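Local structure of diaminopimelate decarboxylase (Helicobacter pylori, 2QGH) at residues I148-A162 and S194-G207. The protein catalyses the pyridoxal-5'-phosphate-dependent decarboxylation of diaminopimelate to L-lysine, the last step of bacterial lysine biosynthesis. Sequence-based numbering, arbitrary orientation.
Sequences IKARISIRINPNIDA and SAFLEPVSVHFHIG. With PLP (pyridoxal-5'-phosphate), chain B.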
ATOM      1  N   ILE A 148      25.897  16.678 -23.469  1.00 31.77           N
ATOM      2  CA  ILE A 148      26.236  17.287 -22.184  1.00 29.97           C
ATOM      3  C   ILE A 148      27.110  16.371 -21.331  1.00 29.08           C
ATOM      4  O   ILE A 148      27.212  15.172 -21.584  1.00 27.46           O
ATOM      5  CB  ILE A 148      24.980  17.630 -21.357  1.00 30.33           C
ATOM      6  CG1 ILE A 148      24.386  16.356 -20.759  1.00 29.28           C
ATOM      7  CG2 ILE A 148      23.951  18.323 -22.228  1.00 29.43           C
ATOM      8  CD1 ILE A 148      23.182  16.609 -19.889  1.00 30.87           C
ATOM      9  N   LYS A 149      27.742  16.955 -20.319  1.00 28.18           N
ATOM     10  CA  LYS A 149      28.597  16.211 -19.400  1.00 28.21           C
ATOM     11  C   LYS A 149      27.762  16.077 -18.124  1.00 27.67           C
ATOM     12  O   LYS A 149      27.602  17.034 -17.368  1.00 27.15           O
ATOM     13  CB  LYS A 149      29.883  17.003 -19.123  1.00 28.05           C
ATOM     14  CG  LYS A 149      31.096  16.186 -18.672  1.00 28.82           C
ATOM     15  CD  LYS A 149      32.328  17.094 -18.608  1.00 31.61           C
ATOM     16  CE  LYS A 149      33.633  16.315 -18.578  1.00 33.22           C
ATOM     17  NZ  LYS A 149      33.824  15.574 -17.305  1.00 36.17           N
ATOM     18  N   ALA A 150      27.221  14.886 -17.900  1.00 26.30           N
ATOM     19  CA  ALA A 150      26.373  14.633 -16.744  1.00 24.39           C
ATOM     20  C   ALA A 150      27.090  14.551 -15.400  1.00 23.27           C
ATOM     21  O   ALA A 150      28.003  13.743 -15.218  1.00 21.56           O
ATOM     22  CB  ALA A 150      25.566  13.359 -16.976  1.00 23.27           C
ATOM     23  N   ARG A 151      26.669  15.395 -14.461  1.00 23.24           N
ATOM     24  CA  ARG A 151      27.234  15.386 -13.114  1.00 22.79           C
ATOM     25  C   ARG A 151      26.654  14.168 -12.414  1.00 23.05           C
ATOM     26  O   ARG A 151      25.444  14.009 -12.355  1.00 24.84           O
ATOM     27  CB  ARG A 151      26.837  16.645 -12.327  1.00 20.12           C
ATOM     28  CG  ARG A 151      27.518  17.929 -12.782  1.00 22.32           C
ATOM     29  CD  ARG A 151      27.306  19.075 -11.788  1.00 19.99           C
ATOM     30  NE  ARG A 151      25.934  19.571 -11.793  1.00 23.39           N
ATOM     31  CZ  ARG A 151      25.428  20.383 -12.716  1.00 24.68           C
ATOM     32  NH1 ARG A 151      26.184  20.808 -13.721  1.00 27.39           N
ATOM     33  NH2 ARG A 151      24.163  20.766 -12.645  1.00 23.85           N
ATOM     34  N   ILE A 152      27.506  13.293 -11.898  1.00 23.41           N
ATOM     35  CA  ILE A 152      26.997  12.119 -11.208  1.00 24.40           C
ATOM     36  C   ILE A 152      27.659  11.923  -9.855  1.00 24.10           C
ATOM     37  O   ILE A 152      28.731  12.457  -9.582  1.00 24.40           O
ATOM     38  CB  ILE A 152      27.184  10.816 -12.044  1.00 25.10           C
ATOM     39  CG1 ILE A 152      28.669  10.534 -12.264  1.00 24.67           C
ATOM     40  CG2 ILE A 152      26.466  10.927 -13.377  1.00 24.69           C
ATOM     41  CD1 ILE A 152      29.212   9.471 -11.356  1.00 24.71           C
ATOM     42  N   SER A 153      26.981  11.172  -9.002  1.00 23.25           N
ATOM     43  CA  SER A 153      27.476  10.833  -7.680  1.00 22.17           C
ATOM     44  C   SER A 153      27.375   9.315  -7.674  1.00 21.05           C
ATOM     45  O   SER A 153      26.600   8.750  -8.435  1.00 20.79           O
ATOM     46  CB  SER A 153      26.569  11.428  -6.600  1.00 21.47           C
ATOM     47  OG  SER A 153      26.926  10.965  -5.304  1.00 19.45           O
ATOM     48  N   ILE A 154      28.158   8.641  -6.850  1.00 20.62           N
ATOM     49  CA  ILE A 154      28.060   7.195  -6.817  1.00 21.72           C
ATOM     50  C   ILE A 154      27.766   6.743  -5.409  1.00 22.13           C
ATOM     51  O   ILE A 154      28.452   7.123  -4.469  1.00 23.57           O
ATOM     52  CB  ILE A 154      29.348   6.519  -7.355  1.00 20.59           C
ATOM     53  CG1 ILE A 154      29.494   6.831  -8.847  1.00 20.49           C
ATOM     54  CG2 ILE A 154      29.271   5.014  -7.166  1.00 19.15           C
ATOM     55  CD1 ILE A 154      30.640   6.118  -9.544  1.00 21.42           C
ATOM     56  N   ARG A 155      26.719   5.941  -5.272  1.00 24.20           N
ATOM     57  CA  ARG A 155      26.308   5.424  -3.974  1.00 24.48           C
ATOM     58  C   ARG A 155      27.069   4.151  -3.641  1.00 24.97           C
ATOM     59  O   ARG A 155      27.032   3.185  -4.399  1.00 23.30           O
ATOM     60  CB  ARG A 155      24.805   5.132  -3.980  1.00 23.26           C
ATOM     61  CG  ARG A 155      24.278   4.602  -2.662  1.00 23.38           C
ATOM     62  CD  ARG A 155      22.762   4.442  -2.673  1.00 21.55           C
ATOM     63  NE  ARG A 155      22.269   4.001  -1.372  1.00 19.20           N
ATOM     64  CZ  ARG A 155      20.986   3.818  -1.067  1.00 20.16           C
ATOM     65  NH1 ARG A 155      20.036   4.043  -1.971  1.00 13.63           N
ATOM     66  NH2 ARG A 155      20.652   3.406   0.150  1.00 16.75           N
ATOM     67  N   ILE A 156      27.771   4.143  -2.514  1.00 26.73           N
ATOM     68  CA  ILE A 156      28.498   2.942  -2.148  1.00 29.36           C
ATOM     69  C   ILE A 156      27.815   2.236  -0.991  1.00 30.73           C
ATOM     70  O   ILE A 156      27.225   2.866  -0.113  1.00 28.50           O
ATOM     71  CB  ILE A 156      29.984   3.223  -1.763  1.00 30.36           C
ATOM     72  CG1 ILE A 156      30.087   3.725  -0.325  1.00 31.25           C
ATOM     73  CG2 ILE A 156      30.600   4.232  -2.731  1.00 30.55           C
ATOM     74  CD1 ILE A 156      29.438   5.062  -0.098  1.00 35.02           C
ATOM     75  N   ASN A 157      27.883   0.914  -1.017  1.00 32.62           N
ATOM     76  CA  ASN A 157      27.309   0.097   0.032  1.00 34.06           C
ATOM     77  C   ASN A 157      28.482  -0.211   0.962  1.00 35.49           C
ATOM     78  O   ASN A 157      29.304  -1.073   0.672  1.00 36.63           O
ATOM     79  CB  ASN A 157      26.728  -1.177  -0.585  1.00 33.96           C
ATOM     80  CG  ASN A 157      25.941  -2.003   0.407  1.00 34.72           C
ATOM     81  OD1 ASN A 157      24.987  -2.682   0.038  1.00 35.57           O
ATOM     82  ND2 ASN A 157      26.344  -1.962   1.671  1.00 35.55           N
ATOM     83  N   PRO A 158      28.585   0.512   2.087  1.00 37.05           N
ATOM     84  CA  PRO A 158      29.674   0.301   3.044  1.00 38.03           C
ATOM     85  C   PRO A 158      29.512  -1.004   3.822  1.00 39.67           C
ATOM     86  O   PRO A 158      30.243  -1.262   4.780  1.00 40.94           O
ATOM     87  CB  PRO A 158      29.562   1.520   3.947  1.00 37.73           C
ATOM     88  CG  PRO A 158      28.073   1.672   4.060  1.00 37.31           C
ATOM     89  CD  PRO A 158      27.617   1.494   2.612  1.00 38.42           C
ATOM     90  N   ASN A 159      28.552  -1.819   3.397  1.00 40.31           N
ATOM     91  CA  ASN A 159      28.259  -3.095   4.043  1.00 41.97           C
ATOM     92  C   ASN A 159      28.199  -2.967   5.563  1.00 41.55           C
ATOM     93  O   ASN A 159      28.935  -3.643   6.282  1.00 41.16           O
ATOM     94  CB  ASN A 159      29.297  -4.151   3.648  1.00 43.30           C
ATOM     95  CG  ASN A 159      28.916  -5.549   4.119  1.00 45.91           C
ATOM     96  OD1 ASN A 159      27.729  -5.887   4.203  1.00 47.02           O
ATOM     97  ND2 ASN A 159      29.919  -6.374   4.408  1.00 44.99           N
ATOM     98  N   ILE A 160      27.321  -2.091   6.043  1.00 41.15           N
ATOM     99  CA  ILE A 160      27.153  -1.876   7.474  1.00 41.75           C
ATOM    100  C   ILE A 160      25.677  -1.988   7.869  1.00 42.24           C
ATOM    101  O   ILE A 160      24.797  -1.424   7.216  1.00 42.31           O
ATOM    102  CB  ILE A 160      27.690  -0.489   7.904  1.00 41.94           C
ATOM    103  CG1 ILE A 160      29.178  -0.370   7.565  1.00 39.73           C
ATOM    104  CG2 ILE A 160      27.488  -0.296   9.405  1.00 43.27           C
ATOM    105  CD1 ILE A 160      29.758   0.998   7.838  1.00 37.28           C
ATOM    106  N   ASP A 161      25.420  -2.730   8.942  1.00 42.23           N
ATOM    107  CA  ASP A 161      24.069  -2.942   9.456  1.00 41.35           C
ATOM    108  C   ASP A 161      23.594  -1.680  10.186  1.00 40.17           C
ATOM    109  O   ASP A 161      24.167  -1.287  11.199  1.00 39.84           O
ATOM    110  CB  ASP A 161      24.085  -4.140  10.413  1.00 42.35           C
ATOM    111  CG  ASP A 161      22.711  -4.493  10.943  1.00 42.87           C
ATOM    112  OD1 ASP A 161      22.170  -5.545  10.539  1.00 43.31           O
ATOM    113  OD2 ASP A 161      22.176  -3.720  11.764  1.00 41.50           O
ATOM    114  N   ALA A 162      22.543  -1.049   9.670  1.00 39.12           N
ATOM    115  CA  ALA A 162      22.017   0.175  10.273  1.00 39.13           C
ATOM    116  C   ALA A 162      21.252  -0.067  11.580  1.00 39.34           C
ATOM    117  O   ALA A 162      20.916   0.879  12.299  1.00 38.22           O
ATOM    118  CB  ALA A 162      21.124   0.897   9.274  1.00 38.92           C
ATOM    119  N   SER A 194      35.403   9.168 -19.182  1.00 29.27           N
ATOM    120  CA  SER A 194      34.313   9.552 -20.066  1.00 28.38           C
ATOM    121  C   SER A 194      34.211  11.061 -20.219  1.00 27.20           C
ATOM    122  O   SER A 194      34.442  11.808 -19.274  1.00 28.20           O
ATOM    123  CB  SER A 194      32.987   8.995 -19.546  1.00 27.48           C
ATOM    124  OG  SER A 194      31.922   9.383 -20.397  1.00 28.96           O
ATOM    125  N   ALA A 195      33.860  11.497 -21.422  1.00 26.49           N
ATOM    126  CA  ALA A 195      33.723  12.914 -21.722  1.00 25.64           C
ATOM    127  C   ALA A 195      32.291  13.350 -21.446  1.00 26.58           C
ATOM    128  O   ALA A 195      31.955  14.539 -21.527  1.00 26.62           O
ATOM    129  CB  ALA A 195      34.075  13.165 -23.187  1.00 22.02           C
ATOM    130  N   PHE A 196      31.444  12.381 -21.107  1.00 26.81           N
ATOM    131  CA  PHE A 196      30.046  12.681 -20.852  1.00 26.82           C
ATOM    132  C   PHE A 196      29.599  12.436 -19.421  1.00 26.64           C
ATOM    133  O   PHE A 196      28.408  12.466 -19.117  1.00 28.21           O
ATOM    134  CB  PHE A 196      29.180  11.900 -21.841  1.00 26.99           C
ATOM    135  CG  PHE A 196      29.634  12.051 -23.259  1.00 27.28           C
ATOM    136  CD1 PHE A 196      30.566  11.171 -23.801  1.00 26.78           C
ATOM    137  CD2 PHE A 196      29.186  13.121 -24.032  1.00 27.03           C
ATOM    138  CE1 PHE A 196      31.052  11.353 -25.096  1.00 28.16           C
ATOM    139  CE2 PHE A 196      29.665  13.315 -25.326  1.00 27.26           C
ATOM    140  CZ  PHE A 196      30.600  12.430 -25.860  1.00 27.59           C
ATOM    141  N   LEU A 197      30.563  12.202 -18.542  1.00 25.98           N
ATOM    142  CA  LEU A 197      30.270  11.984 -17.139  1.00 27.38           C
ATOM    143  C   LEU A 197      31.228  12.846 -16.344  1.00 27.01           C
ATOM    144  O   LEU A 197      32.347  13.088 -16.773  1.00 29.02           O
ATOM    145  CB  LEU A 197      30.462  10.514 -16.761  1.00 27.16           C
ATOM    146  CG  LEU A 197      29.547   9.512 -17.469  1.00 27.90           C
ATOM    147  CD1 LEU A 197      29.935   8.100 -17.060  1.00 27.33           C
ATOM    148  CD2 LEU A 197      28.097   9.797 -17.123  1.00 25.94           C
ATOM    149  N   GLU A 198      30.776  13.315 -15.192  1.00 28.06           N
ATOM    150  CA  GLU A 198      31.595  14.147 -14.326  1.00 25.99           C
ATOM    151  C   GLU A 198      31.302  13.756 -12.883  1.00 24.63           C
ATOM    152  O   GLU A 198      30.357  14.258 -12.272  1.00 24.51           O
ATOM    153  CB  GLU A 198      31.272  15.625 -14.566  1.00 26.91           C
ATOM    154  CG  GLU A 198      31.981  16.598 -13.632  1.00 32.37           C
ATOM    155  CD  GLU A 198      31.675  18.056 -13.961  1.00 36.72           C
ATOM    156  OE1 GLU A 198      30.487  18.390 -14.169  1.00 40.74           O
ATOM    157  OE2 GLU A 198      32.621  18.875 -14.007  1.00 40.73           O
ATOM    158  N   PRO A 199      32.105  12.836 -12.320  1.00 23.32           N
ATOM    159  CA  PRO A 199      31.897  12.400 -10.936  1.00 22.52           C
ATOM    160  C   PRO A 199      32.207  13.548  -9.988  1.00 23.06           C
ATOM    161  O   PRO A 199      33.337  14.033  -9.943  1.00 25.06           O
ATOM    162  CB  PRO A 199      32.875  11.235 -10.794  1.00 22.42           C
ATOM    163  CG  PRO A 199      34.010  11.653 -11.677  1.00 21.00           C
ATOM    164  CD  PRO A 199      33.295  12.187 -12.903  1.00 21.82           C
ATOM    165  N   VAL A 200      31.209  13.986  -9.232  1.00 21.74           N
ATOM    166  CA  VAL A 200      31.408  15.102  -8.319  1.00 20.01           C
ATOM    167  C   VAL A 200      30.998  14.801  -6.883  1.00 19.66           C
ATOM    168  O   VAL A 200      31.149  15.639  -5.997  1.00 20.82           O
ATOM    169  CB  VAL A 200      30.629  16.351  -8.810  1.00 18.76           C
ATOM    170  CG1 VAL A 200      31.070  16.706 -10.213  1.00 20.59           C
ATOM    171  CG2 VAL A 200      29.121  16.090  -8.790  1.00 19.14           C
ATOM    172  N   SER A 201      30.511  13.597  -6.633  1.00 17.45           N
ATOM    173  CA  SER A 201      30.057  13.302  -5.296  1.00 17.55           C
ATOM    174  C   SER A 201      30.107  11.836  -4.908  1.00 18.35           C
ATOM    175  O   SER A 201      30.067  10.959  -5.770  1.00 20.86           O
ATOM    176  CB  SER A 201      28.623  13.816  -5.162  1.00 17.82           C
ATOM    177  OG  SER A 201      27.988  13.292  -4.015  1.00 17.52           O
ATOM    178  N   VAL A 202      30.228  11.578  -3.606  1.00 16.35           N
ATOM    179  CA  VAL A 202      30.206  10.212  -3.088  1.00 15.72           C
ATOM    180  C   VAL A 202      28.943  10.227  -2.260  1.00 15.83           C
ATOM    181  O   VAL A 202      28.596  11.262  -1.684  1.00 14.47           O
ATOM    182  CB  VAL A 202      31.351   9.873  -2.104  1.00 14.74           C
ATOM    183  CG1 VAL A 202      31.964   8.557  -2.495  1.00 12.06           C
ATOM    184  CG2 VAL A 202      32.377  10.975  -2.054  1.00 17.37           C
ATOM    185  N   HIS A 203      28.262   9.095  -2.174  1.00 15.46           N
ATOM    186  CA  HIS A 203      27.030   9.054  -1.400  1.00 17.15           C
ATOM    187  C   HIS A 203      26.801   7.720  -0.694  1.00 17.87           C
ATOM    188  O   HIS A 203      27.333   6.688  -1.103  1.00 18.07           O
ATOM    189  CB  HIS A 203      25.861   9.395  -2.341  1.00 14.60           C
ATOM    190  CG  HIS A 203      24.508   9.073  -1.788  1.00 15.31           C
ATOM    191  ND1 HIS A 203      24.037   7.782  -1.676  1.00 14.90           N
ATOM    192  CD2 HIS A 203      23.515   9.877  -1.334  1.00 15.00           C
ATOM    193  CE1 HIS A 203      22.814   7.803  -1.179  1.00 14.15           C
ATOM    194  NE2 HIS A 203      22.475   9.061  -0.962  1.00 16.96           N
ATOM    195  N   PHE A 204      26.032   7.754   0.389  1.00 19.00           N
ATOM    196  CA  PHE A 204      25.683   6.536   1.106  1.00 19.08           C
ATOM    197  C   PHE A 204      24.428   6.752   1.940  1.00 20.47           C
ATOM    198  O   PHE A 204      24.157   7.859   2.418  1.00 20.73           O
ATOM    199  CB  PHE A 204      26.829   6.049   2.006  1.00 16.93           C
ATOM    200  CG  PHE A 204      27.033   6.872   3.257  1.00 18.16           C
ATOM    201  CD1 PHE A 204      28.055   7.817   3.330  1.00 15.26           C
ATOM    202  CD2 PHE A 204      26.222   6.677   4.378  1.00 16.20           C
ATOM    203  CE1 PHE A 204      28.265   8.548   4.496  1.00 14.37           C
ATOM    204  CE2 PHE A 204      26.427   7.404   5.540  1.00 14.35           C
ATOM    205  CZ  PHE A 204      27.455   8.345   5.600  1.00 14.14           C
ATOM    206  N   HIS A 205      23.650   5.687   2.082  1.00 19.80           N
ATOM    207  CA  HIS A 205      22.430   5.719   2.877  1.00 19.81           C
ATOM    208  C   HIS A 205      22.252   4.308   3.419  1.00 18.76           C
ATOM    209  O   HIS A 205      21.878   3.401   2.675  1.00 15.91           O
ATOM    210  CB  HIS A 205      21.226   6.104   2.019  1.00 20.60           C
ATOM    211  CG  HIS A 205      19.956   6.188   2.801  1.00 22.64           C
ATOM    212  ND1 HIS A 205      19.663   7.251   3.628  1.00 22.46           N
ATOM    213  CD2 HIS A 205      18.952   5.296   2.967  1.00 23.73           C
ATOM    214  CE1 HIS A 205      18.536   7.009   4.271  1.00 23.94           C
ATOM    215  NE2 HIS A 205      18.083   5.829   3.888  1.00 24.65           N
ATOM    216  N   ILE A 206      22.518   4.126   4.710  1.00 19.05           N
ATOM    217  CA  ILE A 206      22.441   2.800   5.319  1.00 21.18           C
ATOM    218  C   ILE A 206      21.111   2.316   5.895  1.00 22.25           C
ATOM    219  O   ILE A 206      21.000   1.144   6.274  1.00 24.08           O
ATOM    220  CB  ILE A 206      23.526   2.633   6.419  1.00 22.17           C
ATOM    221  CG1 ILE A 206      23.334   3.673   7.521  1.00 20.96           C
ATOM    222  CG2 ILE A 206      24.908   2.770   5.804  1.00 21.55           C
ATOM    223  CD1 ILE A 206      24.193   3.436   8.749  1.00 20.22           C
ATOM    224  N   GLY A 207      20.107   3.189   5.964  1.00 21.82           N
ATOM    225  CA  GLY A 207      18.822   2.769   6.497  1.00 19.52           C
ATOM    226  C   GLY A 207      17.917   3.909   6.929  1.00 20.69           C
ATOM    227  O   GLY A 207      18.284   5.080   6.831  1.00 17.27           O
TER
HETATM  228  N1  PLP B 406      17.885   9.254   1.021  1.00 17.02           N
HETATM  229  C2  PLP B 406      17.770   7.993   0.400  1.00 17.99           C
HETATM  230  C2A PLP B 406      18.645   7.630  -0.735  1.00 17.22           C
HETATM  231  C3  PLP B 406      16.751   7.081   0.889  1.00 19.36           C
HETATM  232  O3  PLP B 406      16.581   5.840   0.308  1.00 21.26           O
HETATM  233  C4  PLP B 406      15.924   7.444   1.951  1.00 19.36           C
HETATM  234  C4A PLP B 406      15.116   6.336   2.529  1.00 18.04           C
HETATM  235  C5  PLP B 406      16.037   8.706   2.554  1.00 17.41           C
HETATM  236  C6  PLP B 406      17.062   9.620   2.095  1.00 17.69           C
HETATM  237  C5A PLP B 406      15.089   9.306   3.501  1.00 18.10           C
HETATM  238  O4P PLP B 406      15.356   8.806   4.791  1.00 17.92           O
HETATM  239  P   PLP B 406      14.552   9.203   5.949  1.00 17.17           P
HETATM  240  O1P PLP B 406      13.028   9.481   5.763  1.00 16.63           O
HETATM  241  O2P PLP B 406      15.289  10.516   6.465  1.00 17.77           O
HETATM  242  O3P PLP B 406      14.674   8.012   6.975  1.00 17.91           O
HETATM  243  O   HOH W   1      24.267   3.425   0.659  1.00 27.10           O
HETATM  244  O   HOH W   2      22.112  -1.610   6.843  1.00 28.08           O
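Arg155 reaches past His203 to His205 where strands 150-155 and 197-203, parallel neighbours in the eight-stranded alpha/beta barrel, run out toward the cofactor. Its chain is extended from CB to NE, CG lying opposite the backbone N (chi1 -179°). CB lies near His203 ND1, and Arg155 CG meets the ring edge in plane, 3.3 Å from His203 ND1. CD continues past His203 CE1. NE donates to a water that also accepts from His205 N, and His205 CB lies over one face of the guanidinium. At the tip, Arg155 NH2 gives a hydrogen bond of 2.8 Å to His205 O, in the carbonyl plane and on a lone pair, while NH1 forms a salt bridge with Glu131.

The His205 ring lies over the pyridine ring of PLP, with PLP C3 3.4 Å above the His205 plane and offset toward the rim; His205 ND1 is hydrogen-bonded to Gly244 N, and His203 NE2 to Glu279 OE1. Deeper in the barrel, Ser153 OG and Ser201 OG lie 2.9 Å apart. On the outward face Ile152 CD1 packs on Pro199 CB (4.1 Å), and the backbones are joined by bonds such as Val200 N to Ile152 O (2.9 Å). The buried guanidinium is thus gripped by a carbonyl, a water and a carboxylate; its charge is probably balanced by Glu131, and its bond to His205 O, with the water shared with His205 N, probably helps position the ring that lies over the cofactor.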